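Long-range contacts in putative oxygenase (Streptomyces viridochromogenes Tue57, PDB 4XAA), which probably acts as an iron- and 2-oxoglutarate-dependent dioxygenase in orthosomycin biosynthesis, a pathway known for oxidative cyclizations: residues N138-L143 with V188-R193; R66-R71 with L113-R118; P148-L153 with S205-I210; E91-A96 with I212-P217; R34-A39 with C142-G147. All coordinates share one frame; numbering follows the deposited sequence.

Contact 1 of 5, residues N138-L143 with V188-R193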
# COMPACT_ATOMS: atom_id res chain seq x y z
N ASN A 138 2.76 -0.49 -7.07
CA ASN A 138 2.81 0.06 -5.73
C ASN A 138 3.57 -0.87 -4.82
O ASN A 138 3.31 -2.07 -4.80
CB ASN A 138 1.41 0.27 -5.17
CG ASN A 138 0.72 1.52 -5.72
OD1 ASN A 138 0.97 2.64 -5.27
ND2 ASN A 138 -0.17 1.33 -6.69
N LEU A 139 4.51 -0.32 -4.07
CA LEU A 139 5.16 -1.11 -3.03
C LEU A 139 4.52 -0.74 -1.72
O LEU A 139 4.52 0.43 -1.33
CB LEU A 139 6.68 -0.86 -2.97
CG LEU A 139 7.57 -1.82 -3.76
CD1 LEU A 139 7.19 -1.80 -5.22
CD2 LEU A 139 9.02 -1.45 -3.60
N SER A 140 3.95 -1.73 -1.05
CA SER A 140 3.34 -1.50 0.24
C SER A 140 4.26 -2.05 1.30
O SER A 140 4.40 -3.27 1.44
CB SER A 140 1.96 -2.16 0.32
OG SER A 140 1.10 -1.68 -0.71
N ILE A 141 4.92 -1.15 2.01
CA ILE A 141 5.78 -1.53 3.11
C ILE A 141 4.96 -1.60 4.38
O ILE A 141 4.54 -0.58 4.93
CB ILE A 141 6.95 -0.54 3.31
CG1 ILE A 141 7.68 -0.29 1.99
CG2 ILE A 141 7.91 -1.09 4.35
CD1 ILE A 141 8.61 0.91 2.04
N CYS A 142 4.73 -2.82 4.84
CA CYS A 142 3.89 -3.08 6.00
C CYS A 142 4.63 -2.85 7.31
O CYS A 142 5.67 -3.47 7.57
CB CYS A 142 3.37 -4.51 5.91
SG CYS A 142 2.70 -4.77 4.25
N LEU A 143 4.12 -1.95 8.13
CA LEU A 143 4.79 -1.61 9.37
C LEU A 143 4.05 -2.34 10.49
O LEU A 143 4.40 -2.25 11.65
CB LEU A 143 4.81 -0.10 9.61
CG LEU A 143 5.20 0.80 8.42
CD1 LEU A 143 5.01 2.27 8.78
CD2 LEU A 143 6.63 0.55 7.97
N VAL A 188 4.56 -5.72 -0.08
CA VAL A 188 3.63 -6.21 -1.08
C VAL A 188 3.80 -5.36 -2.30
O VAL A 188 3.91 -4.14 -2.19
CB VAL A 188 2.20 -6.15 -0.59
CG1 VAL A 188 1.24 -6.69 -1.65
CG2 VAL A 188 2.08 -6.93 0.70
N VAL A 189 3.84 -5.98 -3.47
CA VAL A 189 3.89 -5.20 -4.69
C VAL A 189 2.67 -5.56 -5.54
O VAL A 189 2.37 -6.72 -5.76
CB VAL A 189 5.22 -5.44 -5.42
CG1 VAL A 189 5.78 -6.77 -5.03
CG2 VAL A 189 5.09 -5.30 -6.92
N HIS A 190 1.93 -4.54 -5.97
CA HIS A 190 0.77 -4.82 -6.79
C HIS A 190 0.68 -3.88 -7.95
O HIS A 190 1.09 -2.71 -7.89
CB HIS A 190 -0.52 -4.81 -5.95
CG HIS A 190 -0.92 -3.46 -5.43
ND1 HIS A 190 -0.48 -2.98 -4.22
CD2 HIS A 190 -1.76 -2.53 -5.94
CE1 HIS A 190 -1.01 -1.78 -4.01
NE2 HIS A 190 -1.80 -1.49 -5.04
N ASP A 191 0.17 -4.42 -9.05
CA ASP A 191 0.03 -3.67 -10.28
C ASP A 191 -1.03 -2.58 -10.07
O ASP A 191 -2.01 -2.80 -9.38
CB ASP A 191 -0.34 -4.63 -11.41
CG ASP A 191 -0.18 -4.02 -12.78
OD1 ASP A 191 -0.78 -2.94 -12.99
OD2 ASP A 191 0.53 -4.61 -13.63
N VAL A 192 -0.83 -1.39 -10.63
CA VAL A 192 -1.79 -0.31 -10.41
C VAL A 192 -3.13 -0.60 -11.08
O VAL A 192 -4.12 0.03 -10.76
CB VAL A 192 -1.28 1.05 -10.92
CG1 VAL A 192 -0.17 1.59 -10.02
CG2 VAL A 192 -0.84 0.94 -12.35
N ARG A 193 -3.15 -1.56 -12.00
CA ARG A 193 -4.37 -1.90 -12.72
C ARG A 193 -5.20 -2.90 -11.95
O ARG A 193 -6.28 -3.29 -12.38
CB ARG A 193 -4.04 -2.47 -14.10
CG ARG A 193 -3.28 -1.54 -15.03
CD ARG A 193 -3.03 -2.20 -16.38
NE ARG A 193 -4.26 -2.61 -17.05
CZ ARG A 193 -4.99 -1.81 -17.82
NH1 ARG A 193 -4.62 -0.55 -18.01
NH2 ARG A 193 -6.11 -2.25 -18.39
O HOH W 1 1.47 -3.38 -2.58
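Asn-138 and His-190 meet at the tight end of this antiparallel strand pair. The CB of Asn-138 sits over one face of the imidazole, 3.8 Å from its centroid. His-190 places its ring there with CG between the backbone N and the carbonyl carbon (chi1 68°). The amide plane of Asn-138 is turned only 23° from the ring, and its ND2 also meets Val-192 CG1. Four backbone hydrogen bonds lock the strands. Ser-140 N to Val-188 O is short at 2.7 Å and nearly straight (177°).

Packing is looser elsewhere. On the opposite face of the sheet Leu-139 CD1 merely touches Val-189 CB at 4.1 Å, and helix 90-100 lies over that side. Cys-142 SG reaches Val-188 CG2 only at 4.2 Å. The sheet face that carries His-190 is buried yet holds a water. That water lies in the ring plane, 2.6 Å from His-190 ND1 and 2.6 Å from Ser-140 OG, and it donates to Asn-138 O. The other ring nitrogen, NE2, bonds to the metal ligand Asp-127, so His-190 belongs to the second shell. Neighbouring strands with one face turned to a His-Asp-His metal site are typical of the double-stranded beta helix.

Contact 2 of 5, residues R66-R71 with L113-R118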
# COMPACT_ATOMS: atom_id res chain seq x y z
N ARG A 66 -13.22 12.26 17.69
CA ARG A 66 -12.27 12.91 16.77
C ARG A 66 -12.35 12.21 15.40
O ARG A 66 -12.66 11.02 15.34
CB ARG A 66 -10.85 12.84 17.34
CG ARG A 66 -9.79 12.40 16.34
CD ARG A 66 -8.39 12.26 16.93
NE ARG A 66 -8.08 10.90 17.36
CZ ARG A 66 -7.89 9.86 16.54
NH1 ARG A 66 -8.01 10.00 15.23
NH2 ARG A 66 -7.60 8.66 17.05
N PRO A 67 -12.09 12.95 14.30
CA PRO A 67 -12.17 12.31 12.97
C PRO A 67 -11.20 11.13 12.82
O PRO A 67 -10.23 10.99 13.57
CB PRO A 67 -11.79 13.45 12.00
CG PRO A 67 -11.95 14.69 12.77
CD PRO A 67 -11.68 14.36 14.20
N VAL A 68 -11.46 10.26 11.85
CA VAL A 68 -10.60 9.11 11.62
C VAL A 68 -9.60 9.42 10.52
O VAL A 68 -9.98 9.64 9.37
CB VAL A 68 -11.42 7.85 11.25
CG1 VAL A 68 -10.49 6.72 10.82
CG2 VAL A 68 -12.29 7.42 12.41
N LEU A 69 -8.33 9.44 10.89
CA LEU A 69 -7.24 9.59 9.94
C LEU A 69 -7.07 8.29 9.17
O LEU A 69 -7.05 7.22 9.77
CB LEU A 69 -5.94 9.96 10.67
CG LEU A 69 -4.69 10.21 9.82
CD1 LEU A 69 -4.87 11.43 8.94
CD2 LEU A 69 -3.46 10.35 10.71
N TYR A 70 -7.00 8.36 7.84
CA TYR A 70 -6.76 7.15 7.05
C TYR A 70 -5.65 7.32 6.02
O TYR A 70 -5.22 6.35 5.41
CB TYR A 70 -8.06 6.68 6.38
CG TYR A 70 -8.68 7.64 5.39
CD1 TYR A 70 -8.30 7.63 4.05
CD2 TYR A 70 -9.66 8.54 5.78
CE1 TYR A 70 -8.88 8.51 3.14
CE2 TYR A 70 -10.24 9.41 4.89
CZ TYR A 70 -9.84 9.40 3.57
OH TYR A 70 -10.44 10.27 2.67
N ARG A 71 -5.17 8.54 5.82
CA ARG A 71 -4.04 8.74 4.92
C ARG A 71 -3.23 9.99 5.22
O ARG A 71 -3.76 11.02 5.61
CB ARG A 71 -4.51 8.77 3.47
CG ARG A 71 -3.40 8.74 2.45
CD ARG A 71 -3.99 8.93 1.10
NE ARG A 71 -3.08 8.71 -0.02
CZ ARG A 71 -3.08 7.61 -0.77
NH1 ARG A 71 -3.90 6.61 -0.51
NH2 ARG A 71 -2.24 7.51 -1.79
N LEU A 113 -3.53 4.04 6.53
CA LEU A 113 -3.72 3.77 7.95
C LEU A 113 -5.06 3.19 8.26
O LEU A 113 -6.08 3.67 7.75
CB LEU A 113 -3.62 5.06 8.78
CG LEU A 113 -2.50 6.02 8.44
CD1 LEU A 113 -2.81 7.33 9.06
CD2 LEU A 113 -1.25 5.42 9.02
N LYS A 114 -5.05 2.18 9.13
CA LYS A 114 -6.25 1.71 9.79
C LYS A 114 -6.14 2.01 11.27
O LYS A 114 -5.39 1.33 11.97
CB LYS A 114 -6.45 0.21 9.57
CG LYS A 114 -6.44 -0.24 8.12
CD LYS A 114 -7.67 0.25 7.35
CE LYS A 114 -7.62 -0.24 5.90
NZ LYS A 114 -8.96 -0.28 5.28
N GLU A 115 -6.86 3.03 11.75
CA GLU A 115 -6.99 3.29 13.19
C GLU A 115 -7.61 2.06 13.85
O GLU A 115 -8.34 1.32 13.20
CB GLU A 115 -7.88 4.52 13.48
CG GLU A 115 -7.41 5.88 12.97
CD GLU A 115 -7.98 7.04 13.77
OE1 GLU A 115 -7.65 8.21 13.48
OE2 GLU A 115 -8.77 6.80 14.71
N PRO A 116 -7.33 1.85 15.14
CA PRO A 116 -8.00 0.76 15.84
C PRO A 116 -9.49 1.00 15.89
O PRO A 116 -9.87 2.16 15.98
CB PRO A 116 -7.38 0.80 17.23
CG PRO A 116 -6.06 1.43 17.03
CD PRO A 116 -6.29 2.48 15.97
N TYR A 117 -10.29 -0.05 15.76
CA TYR A 117 -11.74 -0.00 15.98
C TYR A 117 -12.56 0.77 14.94
O TYR A 117 -13.65 0.34 14.56
CB TYR A 117 -12.02 0.59 17.35
CG TYR A 117 -11.38 -0.18 18.47
CD1 TYR A 117 -11.61 -1.55 18.60
CD2 TYR A 117 -10.54 0.44 19.38
CE1 TYR A 117 -11.05 -2.27 19.62
CE2 TYR A 117 -9.96 -0.28 20.40
CZ TYR A 117 -10.22 -1.64 20.52
OH TYR A 117 -9.65 -2.39 21.54
N ARG A 118 -12.03 1.90 14.47
CA ARG A 118 -12.85 2.86 13.73
C ARG A 118 -12.56 2.93 12.24
O ARG A 118 -13.15 3.76 11.54
CB ARG A 118 -12.68 4.25 14.35
CG ARG A 118 -13.05 4.32 15.81
CD ARG A 118 -13.24 5.75 16.25
NE ARG A 118 -12.06 6.56 15.97
CZ ARG A 118 -12.08 7.88 15.79
NH1 ARG A 118 -13.23 8.53 15.86
NH2 ARG A 118 -10.97 8.54 15.54
O HOH W 2 -8.05 4.64 9.60
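Glu-115 reaches across to Arg-66 and Leu-69, where strand 105-114 of the double-stranded beta helix sheet runs out beside strand 68-72. Its carboxylate is the hub of a salt-bridge network with Arg-66 and Arg-118. OE1 accepts two hydrogen bonds. Arg-66 NH1 meets Glu-115 OE1 on the syn side at 2.5 Å, and that oxygen lies in the guanidinium plane. Leu-69 N reaches Glu-115 OE1 from above the carboxylate plane at 2.9 Å. Glu-115 OE2 takes Arg-118 NH2 on its syn side, also at 2.9 Å, and a weak bond from Arg-66 NH2.

The two arginines stand almost perpendicular, 84° between planes, with Arg-118 NH2 over one face of the Arg-66 guanidinium. The shared carboxylate probably offsets their charges. Arg-118 NH2 also gives weak bonds to the carbonyls of Arg-66 and Pro-67. Val-68 CG2 lies over the centre of the Arg-118 guanidinium, 3.4 Å from Arg-118 CZ.

Nearer the sheet a water bridges the two segments. It donates to Leu-69 O and Leu-113 O and accepts from Glu-115 N. Leu-113 N gives a weak bond to Tyr-70 O. Tyr-70 and Arg-71 form a classic beta bulge opposite Trp-57. Leu-69 CD2 meets Leu-113 CD1 at 3.5 Å. Arg-118 NH1 sits almost on the extension of the Arg-66 C=O bond, 2.6 Å from Arg-66 O.

Contact 3 of 5, residues P148-L153 with S205-I210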
# COMPACT_ATOMS: atom_id res chain seq x y z
N PRO A 148 -7.02 -10.68 7.42
CA PRO A 148 -8.39 -10.47 6.96
C PRO A 148 -9.22 -9.51 7.82
O PRO A 148 -9.67 -8.48 7.31
CB PRO A 148 -8.99 -11.88 6.99
CG PRO A 148 -7.83 -12.78 6.82
CD PRO A 148 -6.70 -12.12 7.55
N HIS A 149 -9.40 -9.82 9.10
CA HIS A 149 -10.28 -9.00 9.94
C HIS A 149 -9.52 -7.86 10.62
O HIS A 149 -9.96 -7.31 11.63
N ASN A 150 -8.39 -7.49 10.02
CA ASN A 150 -7.53 -6.42 10.50
C ASN A 150 -7.59 -5.23 9.54
O ASN A 150 -7.20 -4.11 9.88
CB ASN A 150 -6.08 -6.93 10.65
CG ASN A 150 -5.21 -6.02 11.51
OD1 ASN A 150 -4.42 -5.22 11.00
ND2 ASN A 150 -5.35 -6.15 12.83
N GLY A 151 -8.07 -5.49 8.33
CA GLY A 151 -8.15 -4.49 7.28
C GLY A 151 -7.07 -4.59 6.21
O GLY A 151 -6.80 -3.62 5.50
N CYS A 152 -6.45 -5.76 6.08
CA CYS A 152 -5.41 -5.99 5.08
C CYS A 152 -5.92 -5.80 3.65
O CYS A 152 -7.12 -5.69 3.40
CB CYS A 152 -4.81 -7.39 5.21
SG CYS A 152 -5.88 -8.73 4.62
N LEU A 153 -4.98 -5.76 2.71
CA LEU A 153 -5.28 -5.64 1.30
C LEU A 153 -6.08 -6.84 0.80
O LEU A 153 -5.79 -7.99 1.15
CB LEU A 153 -3.98 -5.50 0.50
CG LEU A 153 -4.01 -5.20 -0.99
CD1 LEU A 153 -4.38 -3.75 -1.22
CD2 LEU A 153 -2.66 -5.51 -1.62
N SER A 205 -6.03 -3.13 16.80
CA SER A 205 -4.67 -2.86 16.35
C SER A 205 -4.62 -1.83 15.21
O SER A 205 -5.59 -1.66 14.48
CB SER A 205 -3.99 -4.17 15.93
OG SER A 205 -4.60 -4.74 14.78
N TRP A 206 -3.48 -1.15 15.09
CA TRP A 206 -3.21 -0.34 13.91
C TRP A 206 -2.88 -1.22 12.72
O TRP A 206 -2.32 -2.30 12.88
CB TRP A 206 -2.05 0.63 14.14
CG TRP A 206 -2.34 1.62 15.19
CD1 TRP A 206 -2.20 1.46 16.54
CD2 TRP A 206 -2.86 2.94 15.00
NE1 TRP A 206 -2.59 2.59 17.20
CE2 TRP A 206 -3.01 3.52 16.27
CE3 TRP A 206 -3.21 3.69 13.87
CZ2 TRP A 206 -3.49 4.81 16.46
CZ3 TRP A 206 -3.69 4.97 14.06
CH2 TRP A 206 -3.82 5.52 15.34
N ARG A 207 -3.24 -0.77 11.53
CA ARG A 207 -2.55 -1.24 10.35
C ARG A 207 -1.93 -0.01 9.69
O ARG A 207 -2.64 0.89 9.24
CB ARG A 207 -3.47 -1.99 9.39
CG ARG A 207 -2.68 -2.54 8.19
CD ARG A 207 -3.54 -2.99 7.02
NE ARG A 207 -2.72 -3.26 5.84
CZ ARG A 207 -2.99 -2.83 4.61
NH1 ARG A 207 -4.08 -2.10 4.39
NH2 ARG A 207 -2.18 -3.14 3.60
N ARG A 208 -0.60 0.04 9.66
CA ARG A 208 0.11 1.15 9.06
C ARG A 208 0.95 0.65 7.90
O ARG A 208 1.68 -0.32 8.03
CB ARG A 208 1.00 1.84 10.08
CG ARG A 208 0.34 2.16 11.42
CD ARG A 208 1.34 2.84 12.31
NE ARG A 208 1.06 2.73 13.74
CZ ARG A 208 1.31 1.66 14.47
NH1 ARG A 208 1.80 0.57 13.91
NH2 ARG A 208 1.05 1.67 15.78
N THR A 209 0.85 1.34 6.77
CA THR A 209 1.51 0.93 5.55
C THR A 209 2.09 2.15 4.86
O THR A 209 1.45 3.20 4.81
CB THR A 209 0.51 0.20 4.61
OG1 THR A 209 0.04 -0.99 5.26
CG2 THR A 209 1.15 -0.20 3.31
N ILE A 210 3.30 2.03 4.34
CA ILE A 210 3.86 3.05 3.45
C ILE A 210 3.72 2.56 2.01
O ILE A 210 4.34 1.57 1.64
CB ILE A 210 5.35 3.36 3.78
CG1 ILE A 210 5.46 4.05 5.13
CG2 ILE A 210 5.98 4.23 2.71
CD1 ILE A 210 6.87 4.20 5.61
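Asn-150 and Ser-205 make the one clear hydrogen bond between these segments. Asn-150 ND2 donates to Ser-205 OG over a short 2.5 Å, with an N-H...O angle of 152°. The hydroxyl lies close to the amide plane. Asn-150 holds its amide there with CG anti to the backbone N (chi1 -164°). The amide oxygen turns the other way, and OD1 rests against Arg-207 CB at 3.7 Å.

Most of the remaining contacts belong to Arg-207. Its chain is extended from CG to NE and runs alongside the backbone of 151-153. The guanidinium has Cys-152 CA and Leu-153 N over one face, 3.8 Å above its plane. Thr-209 OG1 lies over the opposite face. The group is thus held between its own strand and the loop. In the double-stranded beta helix this loop leads from strand 136-142 of the larger sheet to strand 153-155 of the smaller one. Dioxygenases of this family carry an arginine shortly after the last metal histidine that pairs with 2-oxoglutarate. The place of Arg-207 on strand 207-215 is consistent with that role.

Among close polar approaches, Gly-151 O is 3.3 Å from Arg-207 NH1. At the positive phi of Gly-151 (103°) a side chain would press on the carbonyl O of Asn-150. Arg-207 NE is buried by the contact and has no partner in the model.

Contact 4 of 5, residues E91-A96 with I212-P217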
# COMPACT_ATOMS: atom_id res chain seq x y z
N GLU A 91 17.06 -0.29 -2.16
CA GLU A 91 16.48 -1.62 -2.29
C GLU A 91 15.03 -1.56 -2.77
O GLU A 91 14.55 -2.48 -3.44
CB GLU A 91 16.57 -2.37 -0.96
CG GLU A 91 17.98 -2.63 -0.46
CD GLU A 91 18.51 -1.48 0.38
OE1 GLU A 91 17.99 -0.35 0.24
OE2 GLU A 91 19.45 -1.71 1.19
N LEU A 92 14.34 -0.48 -2.44
CA LEU A 92 12.92 -0.37 -2.74
C LEU A 92 12.69 -0.25 -4.23
O LEU A 92 11.93 -1.02 -4.80
CB LEU A 92 12.31 0.82 -2.01
CG LEU A 92 12.37 0.62 -0.50
CD1 LEU A 92 11.84 1.85 0.23
CD2 LEU A 92 11.60 -0.61 -0.09
N ALA A 93 13.38 0.68 -4.87
CA ALA A 93 13.20 0.88 -6.30
C ALA A 93 13.77 -0.30 -7.07
O ALA A 93 13.26 -0.67 -8.12
CB ALA A 93 13.84 2.17 -6.75
N GLN A 94 14.83 -0.91 -6.53
CA GLN A 94 15.39 -2.12 -7.13
C GLN A 94 14.42 -3.30 -7.05
O GLN A 94 14.28 -4.07 -7.99
CB GLN A 94 16.74 -2.45 -6.48
CG GLN A 94 17.87 -1.50 -6.90
CD GLN A 94 19.10 -1.56 -6.00
OE1 GLN A 94 19.13 -2.31 -5.01
NE2 GLN A 94 20.10 -0.76 -6.33
N LEU A 95 13.72 -3.45 -5.93
CA LEU A 95 12.65 -4.44 -5.86
C LEU A 95 11.58 -4.20 -6.92
O LEU A 95 11.15 -5.13 -7.61
CB LEU A 95 11.99 -4.44 -4.49
CG LEU A 95 10.92 -5.52 -4.35
CD1 LEU A 95 11.59 -6.88 -4.17
CD2 LEU A 95 9.98 -5.24 -3.19
N ALA A 96 11.13 -2.95 -7.04
CA ALA A 96 10.08 -2.60 -7.97
C ALA A 96 10.54 -2.80 -9.41
O ALA A 96 9.81 -3.34 -10.22
CB ALA A 96 9.63 -1.16 -7.75
N ILE A 212 4.38 3.34 -1.90
CA ILE A 212 5.17 4.12 -2.83
C ILE A 212 4.87 3.61 -4.23
O ILE A 212 4.85 2.41 -4.48
CB ILE A 212 6.71 4.03 -2.50
CG1 ILE A 212 6.99 4.49 -1.07
CG2 ILE A 212 7.54 4.86 -3.46
CD1 ILE A 212 8.48 4.61 -0.74
N GLU A 213 4.58 4.52 -5.14
CA GLU A 213 4.31 4.08 -6.50
C GLU A 213 5.55 4.22 -7.36
O GLU A 213 6.17 5.28 -7.37
CB GLU A 213 3.15 4.86 -7.09
CG GLU A 213 2.83 4.48 -8.52
CD GLU A 213 1.60 5.20 -9.03
OE1 GLU A 213 0.51 4.97 -8.47
OE2 GLU A 213 1.74 6.00 -9.98
N TYR A 214 5.92 3.16 -8.07
CA TYR A 214 7.06 3.19 -8.98
C TYR A 214 6.61 2.94 -10.39
O TYR A 214 5.77 2.07 -10.64
CB TYR A 214 8.12 2.14 -8.60
CG TYR A 214 8.72 2.34 -7.23
CD1 TYR A 214 9.92 3.05 -7.06
CD2 TYR A 214 8.08 1.84 -6.10
CE1 TYR A 214 10.46 3.23 -5.79
CE2 TYR A 214 8.60 2.02 -4.85
CZ TYR A 214 9.78 2.71 -4.70
OH TYR A 214 10.26 2.87 -3.43
N ALA A 215 7.20 3.68 -11.33
CA ALA A 215 6.72 3.67 -12.70
C ALA A 215 7.83 3.59 -13.73
O ALA A 215 8.87 4.21 -13.57
CB ALA A 215 5.87 4.91 -12.97
N ASP A 216 7.58 2.82 -14.78
CA ASP A 216 8.32 2.96 -16.02
C ASP A 216 8.33 4.45 -16.35
O ASP A 216 7.27 5.04 -16.49
CB ASP A 216 7.65 2.15 -17.14
CG ASP A 216 8.40 2.22 -18.47
OD1 ASP A 216 9.25 3.11 -18.66
OD2 ASP A 216 8.14 1.37 -19.34
N PRO A 217 9.53 5.04 -16.49
CA PRO A 217 9.66 6.49 -16.75
C PRO A 217 9.00 6.93 -18.05
O PRO A 217 8.65 8.09 -18.17
CB PRO A 217 11.19 6.71 -16.80
CG PRO A 217 11.76 5.54 -16.08
CD PRO A 217 10.83 4.39 -16.34
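Tyr-214 is the bump of this contact, and helix 90-100 supplies the hollow. The ring projects from strand 207-215 into a shallow groove lined by Leu-92, Ala-93 and Ala-96, two of them residues with small side chains. Its CG stands opposite the carbonyl carbon, beside the backbone N (chi1 -62°), which sends the ring toward the helix. The ring is then met along its length. Ala-96 CB fits against the root of the side chain, 3.7 Å from Tyr-214 CG and equally near Tyr-214 CB. Ala-93 packs midway, with its CB 3.7 Å from Tyr-214 CE1 and its CA slightly closer. Leu-92 CB closes the far end at 3.2 Å from Tyr-214 OH.

A second, slighter bump lies further back on the strand. Ile-212 CD1 approaches Leu-92 CD1 loosely, at 4.5 Å, and the same leucine methyl lies near Tyr-214 OH. The helix segment crosses the strand segment at -53°, with the axes 9.2 Å apart. The two alanines let the helix backbone come near the ring.

This is a helix laid on the outer face of the larger sheet of the double-stranded beta helix. Leu-139 on the next strand touches Ala-96, and Pro-106 meets Tyr-214 from strand 105-114. No hydrogen bond crosses between the two segments, so their fit rests on shape and on the burial of apolar surface.

Contact 5 of 5, residues R34-A39 with C142-G147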
# COMPACT_ATOMS: atom_id res chain seq x y z
N ARG A 34 12.43 2.09 12.41
CA ARG A 34 12.53 3.54 12.35
C ARG A 34 11.41 4.14 11.50
O ARG A 34 10.83 5.15 11.87
CB ARG A 34 13.91 3.94 11.83
CG ARG A 34 15.04 3.54 12.78
CD ARG A 34 16.41 3.90 12.19
NE ARG A 34 17.12 2.70 11.73
CZ ARG A 34 17.87 2.66 10.63
NH1 ARG A 34 17.99 3.75 9.87
NH2 ARG A 34 18.49 1.52 10.28
N LEU A 35 11.10 3.50 10.37
CA LEU A 35 9.98 3.93 9.56
C LEU A 35 8.69 3.96 10.39
O LEU A 35 7.93 4.93 10.34
CB LEU A 35 9.81 3.03 8.34
CG LEU A 35 10.76 3.37 7.19
CD1 LEU A 35 10.59 2.41 6.04
CD2 LEU A 35 10.55 4.80 6.74
N LYS A 36 8.48 2.89 11.16
CA LYS A 36 7.30 2.77 12.01
C LYS A 36 7.24 3.93 12.99
O LYS A 36 6.20 4.56 13.15
CB LYS A 36 7.31 1.43 12.77
CG LYS A 36 5.95 1.01 13.39
CD LYS A 36 6.00 -0.45 13.87
CE LYS A 36 4.65 -0.97 14.39
NZ LYS A 36 4.27 -0.44 15.74
N ALA A 37 8.37 4.21 13.61
CA ALA A 37 8.48 5.31 14.57
C ALA A 37 8.20 6.66 13.92
O ALA A 37 7.52 7.51 14.50
CB ALA A 37 9.85 5.31 15.20
N GLY A 38 8.75 6.86 12.73
CA GLY A 38 8.50 8.08 11.99
C GLY A 38 7.03 8.18 11.66
O GLY A 38 6.43 9.23 11.82
N ALA A 39 6.44 7.08 11.21
CA ALA A 39 5.02 7.06 10.87
C ALA A 39 4.18 7.46 12.07
O ALA A 39 3.31 8.34 11.96
CB ALA A 39 4.61 5.68 10.38
N CYS A 142 4.73 -2.82 4.84
CA CYS A 142 3.89 -3.08 6.00
C CYS A 142 4.63 -2.85 7.31
O CYS A 142 5.67 -3.47 7.57
CB CYS A 142 3.37 -4.51 5.91
SG CYS A 142 2.70 -4.77 4.25
N LEU A 143 4.12 -1.95 8.13
CA LEU A 143 4.79 -1.61 9.37
C LEU A 143 4.05 -2.34 10.49
O LEU A 143 4.40 -2.25 11.65
CB LEU A 143 4.81 -0.10 9.61
CG LEU A 143 5.20 0.80 8.42
CD1 LEU A 143 5.01 2.27 8.78
CD2 LEU A 143 6.63 0.55 7.97
N ASP A 144 3.02 -3.08 10.10
CA ASP A 144 2.29 -3.93 11.03
C ASP A 144 1.96 -5.32 10.44
O ASP A 144 1.96 -5.52 9.22
CB ASP A 144 1.00 -3.24 11.46
CG ASP A 144 1.27 -2.01 12.29
OD1 ASP A 144 1.73 -2.17 13.44
OD2 ASP A 144 1.02 -0.88 11.81
N ASP A 145 1.74 -6.28 11.35
CA ASP A 145 1.04 -7.52 11.03
C ASP A 145 -0.37 -7.18 10.57
O ASP A 145 -1.08 -6.44 11.24
CB ASP A 145 0.96 -8.43 12.26
CG ASP A 145 2.28 -9.09 12.60
OD1 ASP A 145 3.33 -8.55 12.23
OD2 ASP A 145 2.26 -10.17 13.23
N ALA A 146 -0.78 -7.71 9.42
CA ALA A 146 -2.13 -7.46 8.95
C ALA A 146 -2.74 -8.71 8.32
O ALA A 146 -2.07 -9.45 7.61
CB ALA A 146 -2.13 -6.32 7.95
N GLY A 147 -4.02 -8.94 8.60
CA GLY A 147 -4.74 -10.08 8.08
C GLY A 147 -6.17 -9.70 7.78
O GLY A 147 -6.52 -8.53 7.88
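Leu-143 is the residue that meets helix 29-47. Its two methyls part over the helix surface. Leu-143 CD1 goes to Ala-39 CB at 3.8 Å and also lies near Lys-36 CA, while Leu-143 CD2 goes to Leu-35 CB at 4.0 Å.

Lys-36 passes Leu-143 in the opposite direction. CG is anti to the backbone N (chi1 -164°), and the methylenes run out along the turn. Lys-36 CG touches Leu-143 CB, and Lys-36 CE comes within 3.0 Å of Leu-143 O. The chain then bends at its last torsion (chi4 -75°). This takes NZ to the neighbourhood of Asp-144, whose side chain crosses it at about a right angle. The ion pair is long, with Lys-36 NZ 3.8 Å from Asp-144 OD1.

The next shell sets these groups in place. Lys-36 NZ forms a salt bridge with Glu-40, one helical turn on. Asp-144 OD2 is held by a salt bridge from Arg-208 on strand 207-215, whose backbone is also joined to that of Leu-143. Ile-210 on that strand touches both Leu-35 and Leu-143. The contact thus seats helix 29-47 against the turn at the end of strand 136-142, a strand inside the larger sheet of the double-stranded beta helix.

Apolar burial at Leu-143 therefore does most of the joining. Beside it the Lys-36 and Arg-208 ends lie near each other, and Asp-144 and Glu-40 probably balance their charges.

Overall arrangement
Contacts 1 to 4 all reach the larger sheet, and strand 207-215 ties them together. Its backbone bonds strand 136-142 on one side (Leu-139 N to Ile-212 O, 2.8 Å) and strand 105-114 on the other (Lys-114 N to Arg-207 O, 2.7 Å). Contacts 3 and 4 use opposite ends of this strand, with centres 22 Å apart. Contact 5 shares Cys-142 and Leu-143 with contact 1 and joins contact 3 through Arg-208 NH1 and Asp-144 OD2 at 2.7 Å. Nickel, held by His-125, Asp-127 and His-196, lies about 5 Å from the His-190 side chain of contact 1. The side chains of Arg-71 and Leu-153 are each about 6 Å from the nickel.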